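Long-range contact in aminotransferase (Psychrobacter arcticus 273-4, PDB 3IF2), which probably transfers amino groups between amino acids and keto acids, perhaps valine and pyruvate, using pyridoxal 5'-phosphate as cofactor: residues A[344-358]-A[365-377]. Sequence-based numbering, arbitrary orientation.
Sequences AVKLLKQALGDYPLM and AIFLWLWFKDLPI
Met358 and Trp371 form an antiparallel hydrogen-bonded pair at the open end of the hairpin of strands 357-360 and 367-372, bonded both ways: Met358 N to Trp371 O and Trp371 N to Met358 O, each 2.8 Å and nearly straight. Lys373 N adds a third bond to Pro356 O, 3.1 Å long.

On one face of the sheet the selenomethionine Met358 runs alongside Trp371, its CB 3.8 Å from CE3 of the indole. Lys373 flanks the same pair: its CG lies over one face of the indole, offset toward the rim, while its CE reaches Met358 CG.

The opposite face is apolar and turned to the helix. Leu357 extends with CG anti to the backbone N (chi1 177°), which carries CD1 to Phe372 CE1 and Leu370 CB, both at 3.7 Å. Leu352, just past the helix end, brings CD1 in at the edge of the Phe372 ring, in its plane. Farther along, Leu348 and Leu370 meet tip to tip through their methyl groups, and Leu368 CD1 packs against Ala344 CB.

Helix segment 344-351 and strand 367-372 run in nearly the same direction, their axes 25° apart, and the leucines, with Ala344 and Phe372, make up much of the apolar layer between them. This helix-on-hairpin unit is consistent with the small C-terminal domain of fold-type I aminotransferases. Phe372 also touches Tyr441 and Leu348 touches Ile430, both on helix 423-441. On the other side Trp371 meets Phe187 and His410 edge-to-face, and its NE1 is hydrogen-bonded to Glu413 OE1. Strand 367-372 lies inside a mixed sheet, between strands 357-360 and 414-418, with helices 324-351 and 423-441 packed on its leucine-bearing face.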
loop_
_atom_site.group_PDB
_atom_site.type_symbol
_atom_site.label_atom_id
_atom_site.label_comp_id
_atom_site.label_asym_id
_atom_site.label_seq_id
_atom_site.Cartn_x
_atom_site.Cartn_y
_atom_site.Cartn_z
ATOM N N ALA A 344 -5.375 32.765 11.840
ATOM C CA ALA A 344 -6.737 32.276 11.616
ATOM C C ALA A 344 -7.683 32.686 12.757
ATOM O O ALA A 344 -8.784 33.161 12.481
ATOM C CB ALA A 344 -6.746 30.746 11.405
ATOM N N VAL A 345 -7.249 32.528 14.014
ATOM C CA VAL A 345 -8.057 32.930 15.198
ATOM C C VAL A 345 -8.387 34.436 15.175
ATOM O O VAL A 345 -9.531 34.819 15.449
ATOM C CB VAL A 345 -7.367 32.569 16.562
ATOM C CG1 VAL A 345 -8.131 33.167 17.765
ATOM C CG2 VAL A 345 -7.207 31.072 16.719
ATOM N N LYS A 346 -7.372 35.259 14.866
ATOM C CA LYS A 346 -7.490 36.728 14.738
ATOM C C LYS A 346 -8.631 37.018 13.763
ATOM O O LYS A 346 -9.610 37.687 14.134
ATOM C CB LYS A 346 -6.150 37.312 14.201
ATOM C CG LYS A 346 -5.971 38.831 13.898
ATOM C CD LYS A 346 -5.286 39.610 15.029
ATOM C CE LYS A 346 -4.439 40.808 14.507
ATOM N NZ LYS A 346 -5.191 41.740 13.607
ATOM N N LEU A 347 -8.515 36.451 12.555
ATOM C CA LEU A 347 -9.500 36.638 11.477
ATOM C C LEU A 347 -10.907 36.145 11.841
ATOM O O LEU A 347 -11.883 36.830 11.532
ATOM C CB LEU A 347 -9.030 35.992 10.172
ATOM C CG LEU A 347 -7.746 36.514 9.518
ATOM C CD1 LEU A 347 -7.406 35.568 8.345
ATOM C CD2 LEU A 347 -7.816 37.976 9.081
ATOM N N LEU A 348 -11.001 35.000 12.519
ATOM C CA LEU A 348 -12.304 34.447 12.958
ATOM C C LEU A 348 -12.963 35.364 13.989
ATOM O O LEU A 348 -14.166 35.599 13.910
ATOM C CB LEU A 348 -12.197 32.995 13.485
ATOM C CG LEU A 348 -11.938 31.895 12.449
ATOM C CD1 LEU A 348 -11.593 30.606 13.128
ATOM C CD2 LEU A 348 -13.130 31.684 11.549
ATOM N N LYS A 349 -12.170 35.895 14.920
ATOM C CA LYS A 349 -12.668 36.865 15.912
ATOM C C LYS A 349 -13.083 38.217 15.314
ATOM O O LYS A 349 -13.897 38.885 15.910
ATOM C CB LYS A 349 -11.708 37.031 17.105
ATOM C CG LYS A 349 -11.695 35.778 18.004
ATOM C CD LYS A 349 -11.078 36.011 19.380
ATOM C CE LYS A 349 -11.383 34.838 20.346
ATOM N NZ LYS A 349 -12.848 34.611 20.667
ATOM N N GLN A 350 -12.548 38.619 14.160
ATOM C CA GLN A 350 -13.016 39.853 13.478
ATOM C C GLN A 350 -14.343 39.602 12.773
ATOM O O GLN A 350 -15.191 40.480 12.755
ATOM C CB GLN A 350 -12.014 40.375 12.454
ATOM C CG GLN A 350 -10.789 40.963 13.085
ATOM C CD GLN A 350 -9.621 41.180 12.112
ATOM O OE1 GLN A 350 -9.630 40.722 10.955
ATOM N NE2 GLN A 350 -8.591 41.862 12.601
ATOM N N ALA A 351 -14.492 38.424 12.164
ATOM C CA ALA A 351 -15.719 38.031 11.447
ATOM C C ALA A 351 -16.895 37.755 12.420
ATOM O O ALA A 351 -17.930 38.413 12.368
ATOM C CB ALA A 351 -15.438 36.804 10.568
ATOM N N LEU A 352 -16.686 36.798 13.316
ATOM C CA LEU A 352 -17.658 36.362 14.326
ATOM C C LEU A 352 -17.085 36.932 15.631
ATOM O O LEU A 352 -16.507 38.010 15.566
ATOM C CB LEU A 352 -17.752 34.840 14.265
ATOM C CG LEU A 352 -18.029 34.345 12.822
ATOM C CD1 LEU A 352 -17.767 32.849 12.647
ATOM C CD2 LEU A 352 -19.450 34.754 12.368
ATOM N N GLY A 353 -17.221 36.305 16.802
ATOM C CA GLY A 353 -16.585 36.907 18.022
ATOM C C GLY A 353 -17.619 37.633 18.851
ATOM O O GLY A 353 -17.632 37.483 20.074
ATOM N N ASP A 354 -18.450 38.454 18.194
ATOM C CA ASP A 354 -19.674 38.975 18.819
ATOM C C ASP A 354 -20.752 37.872 18.810
ATOM O O ASP A 354 -21.731 37.975 19.550
ATOM C CB ASP A 354 -20.269 40.186 18.070
ATOM C CG ASP A 354 -19.480 41.468 18.256
ATOM O OD1 ASP A 354 -18.977 41.737 19.375
ATOM O OD2 ASP A 354 -19.418 42.226 17.268
ATOM N N TYR A 355 -20.575 36.853 17.960
ATOM C CA TYR A 355 -21.516 35.762 17.762
ATOM C C TYR A 355 -21.149 34.503 18.577
ATOM O O TYR A 355 -20.068 34.447 19.189
ATOM C CB TYR A 355 -21.606 35.476 16.258
ATOM C CG TYR A 355 -22.266 36.599 15.504
ATOM C CD1 TYR A 355 -21.558 37.766 15.160
ATOM C CD2 TYR A 355 -23.612 36.516 15.146
ATOM C CE1 TYR A 355 -22.201 38.836 14.470
ATOM C CE2 TYR A 355 -24.251 37.554 14.449
ATOM C CZ TYR A 355 -23.548 38.705 14.108
ATOM O OH TYR A 355 -24.203 39.695 13.423
ATOM N N PRO A 356 -22.033 33.473 18.585
ATOM C CA PRO A 356 -21.773 32.246 19.372
ATOM C C PRO A 356 -20.688 31.269 18.874
ATOM O O PRO A 356 -20.837 30.047 19.044
ATOM C CB PRO A 356 -23.149 31.556 19.378
ATOM C CG PRO A 356 -24.111 32.654 19.134
ATOM C CD PRO A 356 -23.433 33.477 18.112
ATOM N N LEU A 357 -19.600 31.789 18.297
ATOM C CA LEU A 357 -18.493 30.962 17.836
ATOM C C LEU A 357 -17.668 30.608 19.039
ATOM O O LEU A 357 -17.341 31.481 19.835
ATOM C CB LEU A 357 -17.568 31.701 16.845
ATOM C CG LEU A 357 -16.296 30.986 16.315
ATOM C CD1 LEU A 357 -16.645 29.728 15.533
ATOM C CD2 LEU A 357 -15.426 31.921 15.462
HETATM N N MSE A 358 -17.402 29.312 19.178
HETATM C CA MSE A 358 -16.422 28.776 20.113
HETATM C C MSE A 358 -15.375 28.134 19.179
HETATM O O MSE A 358 -15.724 27.614 18.110
HETATM C CB MSE A 358 -17.034 27.734 21.044
HETATM C CG MSE A 358 -18.173 28.233 21.911
HETATM SE SE MSE A 358 -17.568 29.402 23.339
HETATM C CE MSE A 358 -16.770 28.093 24.538
ATOM N N ALA A 365 -1.674 19.819 15.616
ATOM C CA ALA A 365 -2.163 19.470 14.282
ATOM C C ALA A 365 -2.337 20.743 13.425
ATOM O O ALA A 365 -1.914 21.819 13.839
ATOM C CB ALA A 365 -3.450 18.615 14.355
ATOM N N ILE A 366 -2.979 20.624 12.269
ATOM C CA ILE A 366 -3.007 21.687 11.258
ATOM C C ILE A 366 -4.405 22.201 10.925
ATOM O O ILE A 366 -4.649 22.686 9.809
ATOM C CB ILE A 366 -2.263 21.157 9.973
ATOM C CG1 ILE A 366 -3.009 19.987 9.287
ATOM C CG2 ILE A 366 -0.828 20.697 10.350
ATOM C CD1 ILE A 366 -2.379 19.510 7.958
ATOM N N PHE A 367 -5.306 22.120 11.901
ATOM C CA PHE A 367 -6.714 22.498 11.736
ATOM C C PHE A 367 -7.230 23.330 12.886
ATOM O O PHE A 367 -6.719 23.217 14.000
ATOM C CB PHE A 367 -7.615 21.251 11.725
ATOM C CG PHE A 367 -7.148 20.161 10.820
ATOM C CD1 PHE A 367 -7.359 20.238 9.441
ATOM C CD2 PHE A 367 -6.500 19.039 11.340
ATOM C CE1 PHE A 367 -6.914 19.216 8.584
ATOM C CE2 PHE A 367 -6.055 18.005 10.487
ATOM C CZ PHE A 367 -6.268 18.096 9.111
ATOM N N LEU A 368 -8.234 24.162 12.598
ATOM C CA LEU A 368 -9.050 24.817 13.642
ATOM C C LEU A 368 -10.460 24.136 13.600
ATOM O O LEU A 368 -11.024 23.868 12.513
ATOM C CB LEU A 368 -9.124 26.349 13.495
ATOM C CG LEU A 368 -7.869 27.139 13.927
ATOM C CD1 LEU A 368 -8.014 28.590 13.569
ATOM C CD2 LEU A 368 -7.570 27.007 15.401
ATOM N N TRP A 369 -10.988 23.839 14.781
ATOM C CA TRP A 369 -12.291 23.190 14.960
ATOM C C TRP A 369 -13.223 24.245 15.546
ATOM O O TRP A 369 -13.038 24.649 16.695
ATOM C CB TRP A 369 -12.110 21.996 15.885
ATOM C CG TRP A 369 -13.308 21.146 16.182
ATOM C CD1 TRP A 369 -13.967 21.047 17.374
ATOM C CD2 TRP A 369 -13.954 20.238 15.296
ATOM N NE1 TRP A 369 -14.980 20.148 17.279
ATOM C CE2 TRP A 369 -15.007 19.640 16.012
ATOM C CE3 TRP A 369 -13.757 19.879 13.954
ATOM C CZ2 TRP A 369 -15.853 18.688 15.443
ATOM C CZ3 TRP A 369 -14.613 18.931 13.380
ATOM C CH2 TRP A 369 -15.645 18.349 14.130
ATOM N N LEU A 370 -14.185 24.687 14.727
ATOM C CA LEU A 370 -15.116 25.772 15.048
ATOM C C LEU A 370 -16.464 25.203 15.461
ATOM O O LEU A 370 -16.987 24.341 14.755
ATOM C CB LEU A 370 -15.310 26.695 13.827
ATOM C CG LEU A 370 -14.208 27.706 13.443
ATOM C CD1 LEU A 370 -12.823 27.135 13.521
ATOM C CD2 LEU A 370 -14.462 28.272 12.049
ATOM N N TRP A 371 -17.000 25.689 16.594
ATOM C CA TRP A 371 -18.317 25.289 17.143
ATOM C C TRP A 371 -19.284 26.489 17.168
ATOM O O TRP A 371 -19.089 27.428 17.927
ATOM C CB TRP A 371 -18.133 24.677 18.539
ATOM C CG TRP A 371 -19.398 24.329 19.311
ATOM C CD1 TRP A 371 -20.625 23.977 18.796
ATOM C CD2 TRP A 371 -19.514 24.184 20.729
ATOM N NE1 TRP A 371 -21.515 23.695 19.811
ATOM C CE2 TRP A 371 -20.860 23.801 21.009
ATOM C CE3 TRP A 371 -18.621 24.352 21.801
ATOM C CZ2 TRP A 371 -21.329 23.589 22.318
ATOM C CZ3 TRP A 371 -19.095 24.146 23.119
ATOM C CH2 TRP A 371 -20.442 23.772 23.358
ATOM N N PHE A 372 -20.311 26.429 16.321
ATOM C CA PHE A 372 -21.358 27.442 16.224
ATOM C C PHE A 372 -22.501 27.015 17.146
ATOM O O PHE A 372 -23.331 26.203 16.744
ATOM C CB PHE A 372 -21.854 27.563 14.771
ATOM C CG PHE A 372 -20.761 27.819 13.774
ATOM C CD1 PHE A 372 -20.115 29.053 13.735
ATOM C CD2 PHE A 372 -20.390 26.845 12.852
ATOM C CE1 PHE A 372 -19.097 29.296 12.807
ATOM C CE2 PHE A 372 -19.383 27.082 11.922
ATOM C CZ PHE A 372 -18.734 28.307 11.900
ATOM N N LYS A 373 -22.529 27.529 18.382
ATOM C CA LYS A 373 -23.615 27.190 19.336
ATOM C C LYS A 373 -24.993 27.614 18.780
ATOM O O LYS A 373 -25.143 28.749 18.343
ATOM C CB LYS A 373 -23.423 27.839 20.729
ATOM C CG LYS A 373 -22.326 27.277 21.691
ATOM C CD LYS A 373 -22.364 28.123 23.010
ATOM C CE LYS A 373 -21.290 27.794 24.079
ATOM N NZ LYS A 373 -21.544 26.625 24.972
ATOM N N ASP A 374 -25.961 26.688 18.770
ATOM C CA ASP A 374 -27.360 26.930 18.314
ATOM C C ASP A 374 -27.498 27.449 16.877
ATOM O O ASP A 374 -28.295 28.348 16.610
ATOM C CB ASP A 374 -28.095 27.889 19.274
ATOM C CG ASP A 374 -27.984 27.476 20.728
ATOM O OD1 ASP A 374 -27.861 26.264 21.022
ATOM O OD2 ASP A 374 -28.027 28.382 21.584
ATOM N N LEU A 375 -26.731 26.864 15.959
ATOM C CA LEU A 375 -26.761 27.278 14.552
ATOM C C LEU A 375 -28.127 26.855 13.984
ATOM O O LEU A 375 -28.533 25.703 14.193
ATOM C CB LEU A 375 -25.594 26.657 13.768
ATOM C CG LEU A 375 -25.349 27.076 12.306
ATOM C CD1 LEU A 375 -25.170 28.573 12.155
ATOM C CD2 LEU A 375 -24.133 26.330 11.715
ATOM N N PRO A 376 -28.863 27.784 13.311
ATOM C CA PRO A 376 -30.205 27.414 12.784
ATOM C C PRO A 376 -30.233 26.305 11.718
ATOM O O PRO A 376 -31.287 25.712 11.505
ATOM C CB PRO A 376 -30.752 28.729 12.210
ATOM C CG PRO A 376 -29.849 29.786 12.692
ATOM C CD PRO A 376 -28.524 29.172 12.949
ATOM N N ILE A 377 -29.102 26.061 11.049
ATOM C CA ILE A 377 -28.964 24.973 10.082
ATOM C C ILE A 377 -27.925 23.993 10.632
ATOM O O ILE A 377 -27.246 24.296 11.616
ATOM C CB ILE A 377 -28.605 25.512 8.647
ATOM C CG1 ILE A 377 -27.209 26.177 8.577
ATOM C CG2 ILE A 377 -29.703 26.486 8.164
ATOM C CD1 ILE A 377 -26.825 26.664 7.180
#